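Long-range contacts in C-domain type II peptide synthetase (Streptomyces globisporus, PDB 4ZNM), which belongs to the condensation-domain family of peptide synthetases, whose fold is related to that of the CoA-dependent acyltransferases: residues 180-185 with 385-390; 61-66 with 174-179; 51-56 with 146-151. All coordinates share one frame; numbering follows the deposited sequence.

In the fold
The three contacts lie on the same side of the centre of the chain, in one condensation domain. Contact 3 pairs strands 47-55 and 148-156 of a mixed six-stranded sheet. Helices 60-73 and 162-180 follow these strands in the chain and meet in contact 2. Contact 1 joins the loop after helix 162-180 to the hairpin that adds strand 388-392 to the sheet beside strand 47-55. Contacts 1 and 2 are about 10 Å apart between centres and touch. The centre of contact 3 is about 14 Å from that of contact 1, which it touches, and 15 Å from that of contact 2, which it does not. A sodium ion sits at contact 1, about 9 Å from the side chain of Tyr176.

Contact 1: 180-185 with 385-390; sequences RGNPVP and AGDLTY. With NA (sodium ion), chain D.
Asn182 lies against Gly386 and Asp387 at the tip of a beta hairpin. A type II' turn from Ala385 to Leu388 links the two hairpin strands. Asn182 itself belongs to the loop that follows helix 162-180, which ends in a Schellman motif at Gly181. Asn182 CB lies 3.9 Å from Gly386 CA, so side chain meets bare backbone here. CG stands beside the backbone N, anti to the carbonyl carbon (chi1 -62°), which carries the amide toward the ion and the turn. The two ends of the amide serve different partners. Asn182 OD1 binds a sodium ion at 2.4 Å. Two waters also bind the ion, and they donate to the carbonyl oxygens of Arg180 and Gly181. ND2 turns toward the carboxylate of Asp387, whose plane is 45° from that of the amide. Asn182 ND2 and Asp387 OD1 stay 3.5 Å apart, and water links the two residues. One water accepts from Asn182 ND2 and Arg180 NE and donates to Asp387 OD2. A second accepts from Asn182 ND2 and Asp387 N. Metal and waters together fix which way the amide faces. Further along, Val184 CG1 lies against the Ala385-Gly386 peptide, 3.5 Å from Gly386 N. Ala177 of the helix packs on the same valine. A last water accepts from Gly386 N and donates to Pro183 O, and Gly386 CA makes a C-H...O contact of 3.5 Å to that oxygen.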
loop_
_atom_site.group_PDB
_atom_site.type_symbol
_atom_site.label_atom_id
_atom_site.label_comp_id
_atom_site.label_asym_id
_atom_site.label_seq_id
_atom_site.Cartn_x
_atom_site.Cartn_y
_atom_site.Cartn_z
ATOM N N ARG A 180 15.265 7.510 26.768
ATOM C CA ARG A 180 16.674 7.841 26.865
ATOM C C ARG A 180 16.892 9.188 27.547
ATOM O O ARG A 180 18.004 9.536 27.883
ATOM C CB ARG A 180 17.328 7.861 25.468
ATOM C CG ARG A 180 17.372 6.538 24.741
ATOM C CD ARG A 180 18.364 5.581 25.399
ATOM N NE ARG A 180 19.734 5.967 25.097
ATOM C CZ ARG A 180 20.798 5.580 25.803
ATOM N NH1 ARG A 180 20.664 4.809 26.884
ATOM N NH2 ARG A 180 21.992 5.987 25.424
ATOM N N GLY A 181 15.837 9.974 27.721
ATOM C CA GLY A 181 15.996 11.289 28.319
ATOM C C GLY A 181 16.498 12.363 27.365
ATOM O O GLY A 181 17.181 13.299 27.778
ATOM N N ASN A 182 16.165 12.210 26.091
ATOM C CA ASN A 182 16.580 13.133 25.044
ATOM C C ASN A 182 15.381 13.963 24.674
ATOM O O ASN A 182 14.255 13.487 24.766
ATOM C CB ASN A 182 17.091 12.384 23.811
ATOM C CG ASN A 182 18.313 11.542 24.108
ATOM O OD1 ASN A 182 19.132 11.916 24.927
ATOM N ND2 ASN A 182 18.437 10.398 23.430
ATOM N N PRO A 183 15.610 15.176 24.176
ATOM C CA PRO A 183 14.489 16.076 23.922
ATOM C C PRO A 183 13.691 15.688 22.686
ATOM O O PRO A 183 14.260 15.401 21.612
ATOM C CB PRO A 183 15.177 17.431 23.751
ATOM C CG PRO A 183 16.489 17.084 23.133
ATOM C CD PRO A 183 16.887 15.741 23.702
ATOM N N VAL A 184 12.377 15.605 22.889
ATOM C CA VAL A 184 11.399 15.327 21.839
ATOM C C VAL A 184 10.125 16.009 22.274
ATOM O O VAL A 184 9.869 16.130 23.447
ATOM C CB VAL A 184 11.117 13.800 21.592
ATOM C CG1 VAL A 184 12.146 13.156 20.627
ATOM C CG2 VAL A 184 11.031 13.044 22.884
ATOM N N PRO A 185 9.300 16.426 21.323
ATOM C CA PRO A 185 7.993 16.976 21.679
ATOM C C PRO A 185 7.038 15.890 22.135
ATOM O O PRO A 185 7.268 14.700 21.830
ATOM C CB PRO A 185 7.519 17.599 20.371
ATOM C CG PRO A 185 8.102 16.674 19.334
ATOM C CD PRO A 185 9.464 16.293 19.867
ATOM N N ALA A 385 14.675 12.225 15.980
ATOM C CA ALA A 385 14.021 12.028 17.267
ATOM C C ALA A 385 15.130 11.926 18.303
ATOM O O ALA A 385 15.888 10.948 18.360
ATOM C CB ALA A 385 13.118 10.783 17.272
ATOM N N GLY A 386 15.259 12.977 19.104
ATOM C CA GLY A 386 16.311 13.029 20.093
ATOM C C GLY A 386 17.678 12.973 19.447
ATOM O O GLY A 386 18.005 13.827 18.621
ATOM N N ASP A 387 18.470 11.966 19.810
ATOM C CA ASP A 387 19.798 11.825 19.240
ATOM C C ASP A 387 19.837 10.852 18.062
ATOM O O ASP A 387 20.907 10.551 17.578
ATOM C CB ASP A 387 20.802 11.397 20.320
ATOM C CG ASP A 387 20.685 9.947 20.739
ATOM O OD1 ASP A 387 19.726 9.227 20.355
ATOM O OD2 ASP A 387 21.587 9.521 21.504
ATOM N N LEU A 388 18.673 10.352 17.625
ATOM C CA LEU A 388 18.595 9.518 16.422
ATOM C C LEU A 388 18.004 10.250 15.209
ATOM O O LEU A 388 16.955 10.877 15.304
ATOM C CB LEU A 388 17.758 8.298 16.675
ATOM C CG LEU A 388 18.426 7.069 17.230
ATOM C CD1 LEU A 388 17.338 6.028 17.321
ATOM C CD2 LEU A 388 19.606 6.590 16.357
ATOM N N THR A 389 18.716 10.162 14.091
ATOM C CA THR A 389 18.212 10.540 12.775
ATOM C C THR A 389 17.675 9.290 12.042
ATOM O O THR A 389 18.284 8.230 12.089
ATOM C CB THR A 389 19.337 11.203 11.960
ATOM O OG1 THR A 389 19.714 12.446 12.573
ATOM C CG2 THR A 389 18.919 11.423 10.490
ATOM N N TYR A 390 16.528 9.394 11.397
ATOM C CA TYR A 390 15.948 8.256 10.711
ATOM C C TYR A 390 15.367 8.702 9.367
ATOM O O TYR A 390 14.779 9.777 9.241
ATOM C CB TYR A 390 14.891 7.551 11.577
ATOM C CG TYR A 390 13.696 8.378 11.992
ATOM C CD1 TYR A 390 12.441 8.187 11.399
ATOM C CD2 TYR A 390 13.809 9.329 13.000
ATOM C CE1 TYR A 390 11.328 8.943 11.790
ATOM C CE2 TYR A 390 12.724 10.083 13.404
ATOM C CZ TYR A 390 11.486 9.895 12.792
ATOM O OH TYR A 390 10.412 10.635 13.218
HETATM NA NA NA D . 21.235 11.730 25.967
HETATM O O HOH W 1 20.768 8.480 23.763
HETATM O O HOH W 2 20.305 11.000 28.112
HETATM O O HOH W 3 20.337 13.639 27.083
HETATM O O HOH W 4 17.077 9.447 20.899
HETATM O O HOH W 5 13.535 15.410 18.515
#

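Contact 2: 61-66 with 174-179; sequences ETLREA and NLYAAR
Tyr176 packs its ring tightly against the backbone of Thr62 and Leu63. Tyr176 CD1 comes within 3.5 Å of Leu63 CA. Thr62 C and Leu63 N lie at the ring edge, in its plane. The tyrosine CG is anti to the backbone N (chi1 168°), which points the ring toward the N-terminal end of helix 60-73. Its OH bonds the backbone N of Asp59, and the carboxylate of Asp59 takes Thr62 OG1. Thr62 CG2 packs closely on the aliphatic part of Arg179, 3.4 Å from Arg179 CB. Ala66 CB fits 3.8 Å from Tyr176 N, where the CA atoms of the two segments are nearest. The contact is a helix-helix crossing: the axes of the short segments approach to 8.6 Å, at 129° between their directions. Each helix follows a strand of the same sheet. The other side of the contact is looser and more exposed. Arg179 extends there from CG to NE across Glu65. Glu65 CB lies over one face of the guanidinium. Glu65 OE1 is 3.4 Å from Arg179 NH1 but well out of the guanidinium plane, so this salt bridge rests on charge alone. Asp69 gives Arg179 NE a second salt bridge.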
loop_
_atom_site.group_PDB
_atom_site.type_symbol
_atom_site.label_atom_id
_atom_site.label_comp_id
_atom_site.label_asym_id
_atom_site.label_seq_id
_atom_site.Cartn_x
_atom_site.Cartn_y
_atom_site.Cartn_z
ATOM N N GLU A 61 18.138 -2.369 24.350
ATOM C CA GLU A 61 17.163 -2.707 25.380
ATOM C C GLU A 61 16.078 -1.645 25.486
ATOM O O GLU A 61 14.919 -1.959 25.723
ATOM C CB GLU A 61 17.856 -2.877 26.736
ATOM C CG GLU A 61 16.898 -3.111 27.889
ATOM C CD GLU A 61 17.621 -3.355 29.201
ATOM O OE1 GLU A 61 16.964 -3.268 30.261
ATOM O OE2 GLU A 61 18.840 -3.629 29.170
ATOM N N THR A 62 16.458 -0.379 25.325
ATOM C CA THR A 62 15.490 0.707 25.415
ATOM C C THR A 62 14.633 0.748 24.161
ATOM O O THR A 62 13.461 1.060 24.234
ATOM C CB THR A 62 16.193 2.064 25.639
ATOM O OG1 THR A 62 16.987 1.978 26.813
ATOM C CG2 THR A 62 15.173 3.225 25.845
ATOM N N LEU A 63 15.207 0.401 23.017
ATOM C CA LEU A 63 14.440 0.364 21.785
ATOM C C LEU A 63 13.386 -0.736 21.870
ATOM O O LEU A 63 12.262 -0.550 21.399
ATOM C CB LEU A 63 15.338 0.156 20.560
ATOM C CG LEU A 63 14.598 0.195 19.236
ATOM C CD1 LEU A 63 14.078 1.597 18.930
ATOM C CD2 LEU A 63 15.510 -0.248 18.107
ATOM N N ARG A 64 13.726 -1.851 22.512
ATOM C CA ARG A 64 12.793 -2.950 22.670
ATOM C C ARG A 64 11.638 -2.532 23.567
ATOM O O ARG A 64 10.464 -2.801 23.273
ATOM C CB ARG A 64 13.497 -4.158 23.231
ATOM C CG ARG A 64 12.590 -5.316 23.490
ATOM C CD ARG A 64 13.420 -6.556 23.804
ATOM N NE ARG A 64 14.020 -6.480 25.105
ATOM C CZ ARG A 64 15.330 -6.349 25.353
ATOM N NH1 ARG A 64 15.755 -6.270 26.601
ATOM N NH2 ARG A 64 16.218 -6.269 24.377
ATOM N N GLU A 65 11.962 -1.878 24.663
ATOM C CA GLU A 65 10.929 -1.337 25.548
ATOM C C GLU A 65 10.014 -0.369 24.804
ATOM O O GLU A 65 8.802 -0.407 24.986
ATOM C CB GLU A 65 11.553 -0.625 26.744
ATOM C CG GLU A 65 12.183 -1.526 27.792
ATOM C CD GLU A 65 13.028 -0.748 28.822
ATOM O OE1 GLU A 65 13.406 0.421 28.555
ATOM O OE2 GLU A 65 13.314 -1.316 29.896
ATOM N N ALA A 66 10.587 0.492 23.971
ATOM C CA ALA A 66 9.799 1.437 23.202
ATOM C C ALA A 66 8.830 0.717 22.271
ATOM O O ALA A 66 7.727 1.177 22.034
ATOM C CB ALA A 66 10.721 2.368 22.410
ATOM N N ASN A 174 10.212 8.408 18.913
ATOM C CA ASN A 174 9.908 9.443 19.916
ATOM C C ASN A 174 9.860 8.842 21.324
ATOM O O ASN A 174 10.465 9.362 22.248
ATOM C CB ASN A 174 8.580 10.109 19.573
ATOM C CG ASN A 174 8.126 11.110 20.613
ATOM O OD1 ASN A 174 7.720 10.750 21.719
ATOM N ND2 ASN A 174 8.149 12.379 20.240
ATOM N N LEU A 175 9.137 7.731 21.482
ATOM C CA LEU A 175 9.038 7.085 22.792
ATOM C C LEU A 175 10.436 6.583 23.253
ATOM O O LEU A 175 10.765 6.629 24.437
ATOM C CB LEU A 175 8.035 5.923 22.742
ATOM C CG LEU A 175 6.587 6.405 22.513
ATOM C CD1 LEU A 175 5.704 5.253 22.195
ATOM C CD2 LEU A 175 6.022 7.201 23.736
ATOM N N TYR A 176 11.232 6.092 22.309
ATOM C CA TYR A 176 12.613 5.686 22.587
ATOM C C TYR A 176 13.427 6.886 23.101
ATOM O O TYR A 176 14.046 6.828 24.161
ATOM C CB TYR A 176 13.265 5.090 21.308
ATOM C CG TYR A 176 14.762 4.922 21.423
ATOM C CD1 TYR A 176 15.292 3.774 21.991
ATOM C CD2 TYR A 176 15.640 5.889 20.965
ATOM C CE1 TYR A 176 16.635 3.598 22.113
ATOM C CE2 TYR A 176 17.014 5.730 21.090
ATOM C CZ TYR A 176 17.501 4.582 21.670
ATOM O OH TYR A 176 18.840 4.391 21.800
ATOM N N ALA A 177 13.396 7.991 22.369
ATOM C CA ALA A 177 14.123 9.175 22.788
ATOM C C ALA A 177 13.680 9.605 24.163
ATOM O O ALA A 177 14.506 9.948 24.987
ATOM C CB ALA A 177 13.942 10.288 21.802
ATOM N N ALA A 178 12.386 9.604 24.440
ATOM C CA ALA A 178 11.969 10.079 25.761
ATOM C C ALA A 178 12.534 9.156 26.861
ATOM O O ALA A 178 13.005 9.629 27.889
ATOM C CB ALA A 178 10.471 10.163 25.862
ATOM N N ARG A 179 12.513 7.845 26.631
ATOM C CA ARG A 179 13.078 6.890 27.596
ATOM C C ARG A 179 14.546 7.135 27.829
ATOM O O ARG A 179 15.019 7.019 28.955
ATOM C CB ARG A 179 12.869 5.449 27.114
ATOM C CG ARG A 179 11.502 4.930 27.401
ATOM C CD ARG A 179 11.348 3.481 26.962
ATOM N NE ARG A 179 10.037 2.996 27.350
ATOM C CZ ARG A 179 9.768 2.482 28.545
ATOM N NH1 ARG A 179 10.724 2.351 29.445
ATOM N NH2 ARG A 179 8.547 2.066 28.829
#

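Contact 3: 51-56 with 146-151; sequences AWRLTG and QKDAVL
Two neighbouring antiparallel strands, 47-55 and 148-156, pair here within the mixed sheet of the condensation domain. Trp52 with Leu151 and Leu54 with Ala149 are the hydrogen-bonded pairs. Leu54 N to Ala149 O is 2.8 Å. Beyond the strand end, Gly56 N still bonds Lys147 O at 2.8 Å. The side chains of Trp52, Leu54, Ala149 and Leu151 share one sheet face. Leu54 CD1 packs on Leu151 CB at 3.8 Å, and Trp52 turns its ring edge to Leu151 O. Helix 162-180 covers this face, with Leu172 and Leu173 against the leucines. The face with Arg53, Thr55, Asp148 and Val150 carries the charges. Arg53 bends at chi2 (74°), which turns the edge of its guanidinium, NE and NH1, to the carboxylate of Asp148. Arg53 NE bonds Asp148 OD1 and Arg53 NH1 bonds Asp148 OD2, both at 2.8 Å. Both oxygens use their syn lone pairs, and the two flat groups are nearly coplanar, 19° apart. Val150 CG2 lies against Arg53 CD at 4.0 Å. A water joins Thr55 OG1 to Asp148 OD1. Glu110 gives Arg53 NH1 another salt bridge, and Arg113 does the same for Asp148 OD2. The side-on pair of bonds fixes the rotation of both groups. With two arginines beside it, the carboxylate of Asp148 is probably held in its ionised form.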
loop_
_atom_site.group_PDB
_atom_site.type_symbol
_atom_site.label_atom_id
_atom_site.label_comp_id
_atom_site.label_asym_id
_atom_site.label_seq_id
_atom_site.Cartn_x
_atom_site.Cartn_y
_atom_site.Cartn_z
ATOM N N ALA A 51 11.388 -0.112 6.089
ATOM C CA ALA A 51 12.755 -0.017 6.599
ATOM C C ALA A 51 13.188 1.427 6.690
ATOM O O ALA A 51 12.882 2.234 5.796
ATOM C CB ALA A 51 13.700 -0.777 5.705
ATOM N N TRP A 52 13.925 1.717 7.761
ATOM C CA TRP A 52 14.468 3.041 8.040
ATOM C C TRP A 52 15.962 2.936 8.294
ATOM O O TRP A 52 16.400 2.058 9.063
ATOM C CB TRP A 52 13.785 3.625 9.258
ATOM C CG TRP A 52 12.394 4.044 9.032
ATOM C CD1 TRP A 52 11.966 5.299 8.755
ATOM C CD2 TRP A 52 11.236 3.219 9.057
ATOM N NE1 TRP A 52 10.617 5.312 8.616
ATOM C CE2 TRP A 52 10.140 4.045 8.788
ATOM C CE3 TRP A 52 11.026 1.862 9.269
ATOM C CZ2 TRP A 52 8.837 3.562 8.732
ATOM C CZ3 TRP A 52 9.742 1.373 9.219
ATOM C CH2 TRP A 52 8.652 2.224 8.958
ATOM N N ARG A 53 16.738 3.820 7.684
ATOM C CA ARG A 53 18.170 3.933 7.981
ATOM C C ARG A 53 18.331 4.804 9.221
ATOM O O ARG A 53 17.832 5.954 9.234
ATOM C CB ARG A 53 18.905 4.541 6.770
ATOM C CG ARG A 53 20.419 4.531 6.834
ATOM C CD ARG A 53 21.018 3.152 6.598
ATOM N NE ARG A 53 22.454 3.252 6.583
ATOM C CZ ARG A 53 23.200 3.405 5.500
ATOM N NH1 ARG A 53 24.504 3.554 5.640
ATOM N NH2 ARG A 53 22.660 3.416 4.287
ATOM N N LEU A 54 19.006 4.275 10.248
ATOM C CA LEU A 54 19.214 4.996 11.532
ATOM C C LEU A 54 20.656 5.436 11.727
ATOM O O LEU A 54 21.555 4.625 11.613
ATOM C CB LEU A 54 18.824 4.131 12.735
ATOM C CG LEU A 54 17.431 3.501 12.728
ATOM C CD1 LEU A 54 17.217 2.671 14.026
ATOM C CD2 LEU A 54 16.394 4.553 12.609
ATOM N N THR A 55 20.861 6.721 12.002
ATOM C CA THR A 55 22.175 7.294 12.259
ATOM C C THR A 55 22.227 7.748 13.709
ATOM O O THR A 55 21.394 8.553 14.127
ATOM C CB THR A 55 22.468 8.498 11.322
ATOM O OG1 THR A 55 22.251 8.087 9.959
ATOM C CG2 THR A 55 23.900 9.021 11.505
ATOM N N GLY A 56 23.184 7.215 14.467
ATOM C CA GLY A 56 23.327 7.564 15.865
ATOM C C GLY A 56 23.431 6.312 16.696
ATOM O O GLY A 56 23.194 5.220 16.203
ATOM N N GLN A 146 28.409 0.972 15.534
ATOM C CA GLN A 146 27.773 1.516 16.736
ATOM C C GLN A 146 26.914 2.748 16.419
ATOM O O GLN A 146 26.166 3.226 17.276
ATOM C CB GLN A 146 28.835 1.855 17.799
ATOM C CG GLN A 146 29.402 0.627 18.511
ATOM C CD GLN A 146 28.338 -0.109 19.330
ATOM O OE1 GLN A 146 27.804 0.418 20.304
ATOM N NE2 GLN A 146 28.000 -1.309 18.906
ATOM N N LYS A 147 26.992 3.253 15.196
ATOM C CA LYS A 147 26.230 4.467 14.857
ATOM C C LYS A 147 25.464 4.399 13.529
ATOM O O LYS A 147 24.838 5.393 13.122
ATOM C CB LYS A 147 27.181 5.686 14.832
ATOM C CG LYS A 147 28.333 5.548 13.867
ATOM C CD LYS A 147 29.290 6.741 13.943
ATOM C CE LYS A 147 30.481 6.555 13.017
ATOM N NZ LYS A 147 31.292 5.364 13.383
ATOM N N ASP A 148 25.494 3.242 12.858
ATOM C CA ASP A 148 24.703 3.058 11.630
ATOM C C ASP A 148 23.927 1.732 11.636
ATOM O O ASP A 148 24.485 0.702 11.975
ATOM C CB ASP A 148 25.655 3.147 10.449
ATOM C CG ASP A 148 24.954 3.291 9.109
ATOM O OD1 ASP A 148 23.728 3.558 9.050
ATOM O OD2 ASP A 148 25.675 3.151 8.097
ATOM N N ALA A 149 22.638 1.760 11.272
ATOM C CA ALA A 149 21.798 0.560 11.319
ATOM C C ALA A 149 20.612 0.720 10.380
ATOM O O ALA A 149 20.318 1.838 9.920
ATOM C CB ALA A 149 21.289 0.300 12.726
ATOM N N VAL A 150 19.969 -0.405 10.098
ATOM C CA VAL A 150 18.708 -0.445 9.381
ATOM C C VAL A 150 17.646 -1.084 10.293
ATOM O O VAL A 150 17.850 -2.178 10.794
ATOM C CB VAL A 150 18.848 -1.245 8.069
ATOM C CG1 VAL A 150 17.469 -1.376 7.355
ATOM C CG2 VAL A 150 19.829 -0.579 7.174
ATOM N N LEU A 151 16.538 -0.386 10.516
ATOM C CA LEU A 151 15.453 -0.910 11.316
ATOM C C LEU A 151 14.332 -1.367 10.385
ATOM O O LEU A 151 13.819 -0.549 9.604
ATOM C CB LEU A 151 14.927 0.153 12.266
ATOM C CG LEU A 151 13.728 -0.326 13.103
ATOM C CD1 LEU A 151 14.041 -1.565 13.965
ATOM C CD2 LEU A 151 13.178 0.807 13.930
HETATM O O HOH W 6 23.472 5.993 8.831
#